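PDB 2WAW: MOBA relate protein from Mycobacterium sp., which is of unknown function but belongs to the MobA-like NTP transferases, so it probably transfers a nucleotidyl group from a nucleoside triphosphate. Local coordinates for residues R5-V10 with Q48-L53; G35-M40 with V100-D105. All blocks are in the same frame, centred on the assembly; numbering follows the deposited sequence. Where two conformers were deposited one is given.

Interaction 1 of 2, residues R5-V10 with Q48-L53; sequences RVTGVV and QLIVTL
Thr-7 meets Gln-48 at the start of a parallel strand pair in the Rossmann-like half of the GT-A fold, where strand 6-12 runs between strands 48-53 and 98-103 of a mixed sheet. The axes of strands 6-10 and 48-53 come within 4.7 Å, and their directions differ by 19°. With OG1 set beside its own backbone N (chi1 -71°), Thr-7 donates from OG1 to Gln-48 OE1 at 2.7 Å, in the carbonyl plane and on a lone pair. The Gln-48 chain is extended as far as its amide, and its CB and CG lie against the threonine OG1 and CG2. Asp-93 N also donates to OE1, while NE2 is bonded to Asp-70 OD2 and Trp-91 O, so the amide is fixed in rotation at both ends. Gly-8 next begins the regular backbone pairing: its N reaches Gln-48 O at 2.9 Å, and its O receives Ile-50 N in an almost straight bond (176° at the hydrogen). Leu-49 CD1 lies 3.6 Å from Gly-8 O, on the face of Val-10 and Val-51. Val-9 turns to the other face with Thr-7 and Ile-50; Ile-50 CD1 packs on Thr-7 CG2 at 3.9 Å and only loosely on Val-9. Val-10 points back to the face of Leu-49 and Val-51, which helix 33-42 covers through Leu-38 and Ala-41, and its CG2 touches Leu-49 CD1 at 4.0 Å. Its N bonds to Ile-50 O, and its O accepts Thr-52 N at 3.0 Å. Thr-52 OG1, held by Ser-84 OG and Ala-12 N, stands 3.7 Å from that same Val-10 O.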
ATOM      1  N   ARG A   5      12.626  -9.183   8.451  1.00 17.29           N
ATOM      2  CA  ARG A   5      12.896  -9.622   7.067  1.00 16.11           C
ATOM      3  C   ARG A   5      11.710  -9.317   6.133  1.00 15.09           C
ATOM      4  O   ARG A   5      11.396 -10.067   5.203  1.00 15.83           O
ATOM      5  CB  ARG A   5      13.318 -11.083   7.013  1.00 16.20           C
ATOM      6  CG  ARG A   5      14.495 -11.361   7.919  1.00 16.90           C
ATOM      7  CD  ARG A   5      15.106 -12.723   7.731  1.00 27.81           C
ATOM      8  NE  ARG A   5      16.330 -12.803   8.528  1.00 35.41           N
ATOM      9  CZ  ARG A   5      17.000 -13.919   8.801  1.00 37.46           C
ATOM     10  NH1 ARG A   5      16.577 -15.095   8.348  1.00 39.43           N
ATOM     11  NH2 ARG A   5      18.097 -13.852   9.543  1.00 39.50           N
ATOM     12  N   VAL A   6      11.061  -8.194   6.406  1.00 13.91           N
ATOM     13  CA  VAL A   6       9.946  -7.721   5.578  1.00 12.68           C
ATOM     14  C   VAL A   6      10.178  -6.254   5.162  1.00 15.15           C
ATOM     15  O   VAL A   6      10.514  -5.406   5.993  1.00 14.93           O
ATOM     16  CB  VAL A   6       8.565  -7.858   6.308  1.00 14.34           C
ATOM     17  CG1 VAL A   6       7.456  -7.351   5.395  1.00 16.28           C
ATOM     18  CG2 VAL A   6       8.293  -9.308   6.688  1.00 16.00           C
ATOM     19  N   THR A   7       9.947  -5.974   3.878  1.00 13.74           N
ATOM     20  CA  THR A   7       9.918  -4.602   3.374  1.00 12.22           C
ATOM     21  C   THR A   7       8.476  -4.203   3.126  1.00 14.52           C
ATOM     22  O   THR A   7       7.744  -4.943   2.481  1.00 13.23           O
ATOM     23  CB  THR A   7      10.721  -4.485   2.067  1.00 13.88           C
ATOM     24  OG1 THR A   7      12.115  -4.611   2.374  1.00 16.49           O
ATOM     25  CG2 THR A   7      10.480  -3.124   1.408  1.00 15.90           C
ATOM     26  N   GLY A   8       8.075  -3.053   3.654  1.00 13.55           N
ATOM     27  CA  GLY A   8       6.766  -2.479   3.330  1.00 13.05           C
ATOM     28  C   GLY A   8       6.864  -1.610   2.096  1.00 14.30           C
ATOM     29  O   GLY A   8       7.852  -0.913   1.909  1.00 15.43           O
ATOM     30  N   VAL A   9       5.833  -1.649   1.247  1.00 14.31           N
ATOM     31  CA  VAL A   9       5.810  -0.849   0.031  1.00 13.82           C
ATOM     32  C   VAL A   9       4.447  -0.153  -0.007  1.00 15.73           C
ATOM     33  O   VAL A   9       3.410  -0.806  -0.113  1.00 13.81           O
ATOM     34  CB  VAL A   9       5.972  -1.723  -1.251  1.00 13.87           C
ATOM     35  CG1 VAL A   9       5.899  -0.845  -2.544  1.00 15.42           C
ATOM     36  CG2 VAL A   9       7.289  -2.548  -1.223  1.00 15.90           C
ATOM     37  N   VAL A  10       4.466   1.167   0.101  1.00 13.55           N
ATOM     38  CA  VAL A  10       3.260   1.970   0.009  1.00 14.85           C
ATOM     39  C   VAL A  10       3.206   2.551  -1.398  1.00 15.31           C
ATOM     40  O   VAL A  10       4.062   3.378  -1.778  1.00 14.27           O
ATOM     41  CB  VAL A  10       3.272   3.096   1.047  1.00 13.73           C
ATOM     42  CG1 VAL A  10       2.052   4.009   0.874  1.00 15.67           C
ATOM     43  CG2 VAL A  10       3.272   2.541   2.457  1.00 16.13           C
ATOM     44  N   GLN A  48      12.288  -2.080   6.305  1.00 16.85           N
ATOM     45  CA  GLN A  48      12.476  -1.070   5.283  1.00 14.97           C
ATOM     46  C   GLN A  48      11.086  -0.631   4.858  1.00 13.98           C
ATOM     47  O   GLN A  48      10.183  -1.468   4.790  1.00 14.75           O
ATOM     48  CB  GLN A  48      13.218  -1.678   4.082  1.00 18.06           C
ATOM     49  CG  GLN A  48      13.281  -0.780   2.841  1.00 15.03           C
ATOM     50  CD  GLN A  48      13.907  -1.460   1.651  1.00 15.36           C
ATOM     51  OE1 GLN A  48      13.773  -2.683   1.460  1.00 15.78           O
ATOM     52  NE2 GLN A  48      14.565  -0.670   0.815  1.00 15.04           N
ATOM     53  N   LEU A  49      10.933   0.642   4.552  1.00 13.52           N
ATOM     54  CA  LEU A  49       9.703   1.154   4.016  1.00 13.50           C
ATOM     55  C   LEU A  49       9.941   2.001   2.777  1.00 15.31           C
ATOM     56  O   LEU A  49      10.573   2.970   2.841  1.00 16.08           O
ATOM     57  CB  LEU A  49       8.947   1.952   5.071  1.00 20.00           C
ATOM     58  CG  LEU A  49       7.590   2.560   4.749  1.00 20.00           C
ATOM     59  CD1 LEU A  49       6.626   1.504   4.287  1.00 20.00           C
ATOM     60  CD2 LEU A  49       7.057   3.231   5.983  1.00 20.00           C
ATOM     61  N   ILE A  50       9.349   1.573   1.677  1.00 14.14           N
ATOM     62  CA  ILE A  50       9.432   2.230   0.385  1.00 13.67           C
ATOM     63  C   ILE A  50       8.102   2.910   0.049  1.00 14.13           C
ATOM     64  O   ILE A  50       7.083   2.367   0.267  1.00 14.41           O
ATOM     65  CB  ILE A  50       9.686   1.214  -0.736  1.00 16.26           C
ATOM     66  CG1 ILE A  50      11.054   0.548  -0.578  1.00 16.53           C
ATOM     67  CG2 ILE A  50       9.521   1.842  -2.100  1.00 17.97           C
ATOM     68  CD1 ILE A  50      11.244  -0.586  -1.458  1.00 15.53           C
ATOM     69  N   VAL A  51       8.181   4.124  -0.421  1.00 13.56           N
ATOM     70  CA  VAL A  51       6.984   4.831  -0.885  1.00 15.17           C
ATOM     71  C   VAL A  51       7.203   5.253  -2.324  1.00 15.26           C
ATOM     72  O   VAL A  51       8.248   5.836  -2.661  1.00 15.19           O
ATOM     73  CB  VAL A  51       6.705   6.092  -0.041  1.00 15.54           C
ATOM     74  CG1 VAL A  51       5.323   6.715  -0.400  1.00 17.34           C
ATOM     75  CG2 VAL A  51       6.823   5.779   1.446  1.00 21.95           C
ATOM     76  N   THR A  52       6.225   4.944  -3.185  1.00 14.83           N
ATOM     77  CA  THR A  52       6.322   5.381  -4.583  1.00 14.01           C
ATOM     78  C   THR A  52       5.483   6.626  -4.790  1.00 13.82           C
ATOM     79  O   THR A  52       4.403   6.781  -4.200  1.00 15.29           O
ATOM     80  CB  THR A  52       5.873   4.293  -5.597  1.00 14.25           C
ATOM     81  OG1 THR A  52       4.468   4.064  -5.436  1.00 15.73           O
ATOM     82  CG2 THR A  52       6.617   2.958  -5.362  1.00 15.38           C
ATOM     83  N   LEU A  53       5.998   7.512  -5.633  1.00 15.02           N
ATOM     84  CA  LEU A  53       5.312   8.752  -5.948  1.00 13.15           C
ATOM     85  C   LEU A  53       5.407   8.984  -7.436  1.00 16.99           C
ATOM     86  O   LEU A  53       6.377   8.567  -8.078  1.00 15.43           O
ATOM     87  CB  LEU A  53       5.956   9.918  -5.194  1.00 15.02           C
ATOM     88  CG  LEU A  53       5.930   9.873  -3.667  1.00 16.42           C
ATOM     89  CD1 LEU A  53       6.722  11.034  -3.100  1.00 18.79           C
ATOM     90  CD2 LEU A  53       4.523   9.948  -3.220  1.00 15.84           C
TER

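Interaction 2 of 2, residues G35-M40 with V100-D105; sequences GATLAM and VLMLGD
Helix 33-42 packs over one face of the central sheet and meets the end of strand 98-103, where the strand gives way to the turn at Gly-104 and Asp-105. Thr-37 points at this turn. Its OG1 donates to Gly-104 O at 2.8 Å, coming from well above the carbonyl plane, 63° out of it, instead of along a lone pair; Leu-33 O, one turn back in the helix, is a weak second acceptor that would have to share the one hydroxyl proton. The methyl CG2, anti to the backbone N, rests on Leu-103 O at 3.5 Å. In this GT-A-type, Rossmann-like arrangement the axes of helix 35-40 and strand 100-103 pass 10.3 Å apart, roughly antiparallel (156°), and two methionines help to span the gap. Met-102 was deposited in two conformers, so its contacts are tentative. In one of them, its SD lies 3.6 Å from CE of Met-40, whose chain bends at chi2 and chi3, and 4.1 Å from Thr-37 CG2; the two thioether chains pass alongside, running opposite ways. Beyond the strand, the CB of Asp-105 points away from the helix, and its OD2 accepts Val-182 N.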
ATOM      1  N   GLY A  35       0.142  11.159   4.639  1.00 14.08           N
ATOM      2  CA  GLY A  35       0.777  11.268   5.956  1.00 14.95           C
ATOM      3  C   GLY A  35       0.142  10.324   6.963  1.00 15.18           C
ATOM      4  O   GLY A  35       0.828   9.690   7.774  1.00 14.25           O
ATOM      5  N   ALA A  36      -1.179  10.205   6.899  1.00 15.16           N
ATOM      6  CA  ALA A  36      -1.870   9.296   7.793  1.00 15.40           C
ATOM      7  C   ALA A  36      -1.509   7.828   7.527  1.00 15.54           C
ATOM      8  O   ALA A  36      -1.244   7.045   8.466  1.00 16.48           O
ATOM      9  CB  ALA A  36      -3.379   9.509   7.694  1.00 13.74           C
ATOM     10  N   THR A  37      -1.462   7.460   6.252  1.00 15.41           N
ATOM     11  CA  THR A  37      -1.063   6.101   5.875  1.00 15.72           C
ATOM     12  C   THR A  37       0.383   5.805   6.296  1.00 15.40           C
ATOM     13  O   THR A  37       0.674   4.738   6.832  1.00 15.85           O
ATOM     14  CB  THR A  37      -1.238   5.870   4.384  1.00 17.44           C
ATOM     15  OG1 THR A  37      -2.614   6.105   4.061  1.00 15.53           O
ATOM     16  CG2 THR A  37      -0.845   4.440   4.003  1.00 15.40           C
ATOM     17  N   LEU A  38       1.280   6.770   6.090  1.00 14.86           N
ATOM     18  CA  LEU A  38       2.690   6.538   6.438  1.00 15.33           C
ATOM     19  C   LEU A  38       2.930   6.506   7.943  1.00 17.43           C
ATOM     20  O   LEU A  38       3.786   5.744   8.424  1.00 15.23           O
ATOM     21  CB  LEU A  38       3.592   7.563   5.748  1.00 14.81           C
ATOM     22  CG  LEU A  38       3.622   7.506   4.211  1.00 16.14           C
ATOM     23  CD1 LEU A  38       4.573   8.583   3.713  1.00 17.34           C
ATOM     24  CD2 LEU A  38       4.048   6.139   3.679  1.00 18.27           C
ATOM     25  N   ALA A  39       2.155   7.297   8.689  1.00 17.07           N
ATOM     26  CA  ALA A  39       2.181   7.239  10.167  1.00 18.81           C
ATOM     27  C   ALA A  39       1.919   5.812  10.640  1.00 17.66           C
ATOM     28  O   ALA A  39       2.631   5.299  11.517  1.00 20.92           O
ATOM     29  CB  ALA A  39       1.152   8.188  10.756  1.00 19.87           C
ATOM     30  N   MET A  40       0.923   5.157  10.044  1.00 15.74           N
ATOM     31  CA  MET A  40       0.600   3.766  10.383  1.00 15.83           C
ATOM     32  C   MET A  40       1.686   2.797   9.882  1.00 16.43           C
ATOM     33  O   MET A  40       2.115   1.888  10.615  1.00 17.22           O
ATOM     34  CB  MET A  40      -0.809   3.427   9.857  1.00 16.13           C
ATOM     35  CG  MET A  40      -1.262   1.985  10.052  1.00 18.16           C
ATOM     36  SD  MET A  40      -0.560   0.846   8.832  1.00 20.87           S
ATOM     37  CE  MET A  40      -1.178   1.560   7.315  1.00 25.15           C
ATOM     38  N   VAL A 100       5.168  -6.357   1.926  1.00 13.24           N
ATOM     39  CA  VAL A 100       3.772  -6.069   2.190  1.00 14.23           C
ATOM     40  C   VAL A 100       3.385  -4.840   1.385  1.00 14.83           C
ATOM     41  O   VAL A 100       4.037  -3.788   1.488  1.00 14.61           O
ATOM     42  CB  VAL A 100       3.511  -5.854   3.703  1.00 13.98           C
ATOM     43  CG1 VAL A 100       2.091  -5.288   3.960  1.00 15.74           C
ATOM     44  CG2 VAL A 100       3.736  -7.141   4.477  1.00 15.20           C
ATOM     45  N   LEU A 101       2.337  -4.989   0.578  1.00 13.19           N
ATOM     46  CA  LEU A 101       1.828  -3.938  -0.320  1.00 12.35           C
ATOM     47  C   LEU A 101       0.620  -3.253   0.245  1.00 16.23           C
ATOM     48  O   LEU A 101      -0.329  -3.909   0.656  1.00 14.21           O
ATOM     49  CB  LEU A 101       1.423  -4.561  -1.665  1.00 15.27           C
ATOM     50  CG  LEU A 101       2.490  -5.135  -2.586  1.00 23.47           C
ATOM     51  CD1 LEU A 101       1.795  -5.829  -3.752  1.00 24.65           C
ATOM     52  CD2 LEU A 101       3.419  -4.032  -3.082  1.00 26.82           C
ATOM     53  N   MET A 102       0.655  -1.928   0.243  1.00 15.25           N
ATOM     54  CA  MET A 102      -0.537  -1.191   0.606  0.50 16.34           C
ATOM     55  C   MET A 102      -0.610   0.076  -0.217  1.00 14.95           C
ATOM     56  O   MET A 102       0.353   0.468  -0.881  1.00 16.93           O
ATOM     57  CB  MET A 102      -0.550  -0.876   2.085  0.50 16.51           C
ATOM     58  CG  MET A 102       0.265   0.320   2.437  0.50 15.35           C
ATOM     59  SD  MET A 102       0.316   0.478   4.214  0.50 20.39           S
ATOM     60  CE  MET A 102       1.848  -0.386   4.596  0.50 15.06           C
ATOM     61  N   LEU A 103      -1.808   0.653  -0.274  1.00 15.05           N
ATOM     62  CA  LEU A 103      -2.019   1.889  -1.036  1.00 16.01           C
ATOM     63  C   LEU A 103      -1.805   3.109  -0.153  1.00 17.06           C
ATOM     64  O   LEU A 103      -2.146   3.077   1.030  1.00 16.47           O
ATOM     65  CB  LEU A 103      -3.437   1.941  -1.631  1.00 18.47           C
ATOM     66  CG  LEU A 103      -3.810   0.801  -2.605  1.00 19.53           C
ATOM     67  CD1 LEU A 103      -5.176   1.059  -3.229  1.00 23.51           C
ATOM     68  CD2 LEU A 103      -2.770   0.619  -3.700  1.00 19.59           C
ATOM     69  N   GLY A 104      -1.298   4.199  -0.729  1.00 14.24           N
ATOM     70  CA  GLY A 104      -1.063   5.439   0.015  1.00 13.33           C
ATOM     71  C   GLY A 104      -2.343   6.083   0.547  1.00 14.12           C
ATOM     72  O   GLY A 104      -2.291   6.960   1.432  1.00 15.55           O
ATOM     73  N   ASP A 105      -3.479   5.641  -0.003  1.00 16.36           N
ATOM     74  CA  ASP A 105      -4.796   6.202   0.317  1.00 15.43           C
ATOM     75  C   ASP A 105      -5.676   5.271   1.165  1.00 14.70           C
ATOM     76  O   ASP A 105      -6.900   5.434   1.225  1.00 16.52           O
ATOM     77  CB  ASP A 105      -5.547   6.688  -0.946  1.00 14.41           C
ATOM     78  CG  ASP A 105      -5.657   5.617  -2.022  1.00 17.98           C
ATOM     79  OD1 ASP A 105      -4.589   5.167  -2.499  1.00 18.68           O
ATOM     80  OD2 ASP A 105      -6.795   5.266  -2.423  1.00 19.29           O
TER

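How the interactions relate
Both contacts are buried and share one sheet. Interaction 1 joins neighbouring strands within it, mainly by backbone hydrogen bonds; interaction 2 joins the sheet to a covering helix, whose side chains meet Met-102 and the backbone carbonyls at the strand end, with one hydroxyl-to-carbonyl bond. Interaction 1 buries 424 Å² against 181 Å² for interaction 2. They meet along strand 6-12: Val-9 N lies 2.8 Å from Val-100 O and Thr-7 O 3.0 Å from Val-100 N, probable hydrogen bonds that continue the parallel pairing. Helix 33-42 leads into strand 48-53 and packs back on it, with Leu-38 CD2 3.6 Å from Val-51 CG2, while Val-10 CG1 packs against Gly-104 CA.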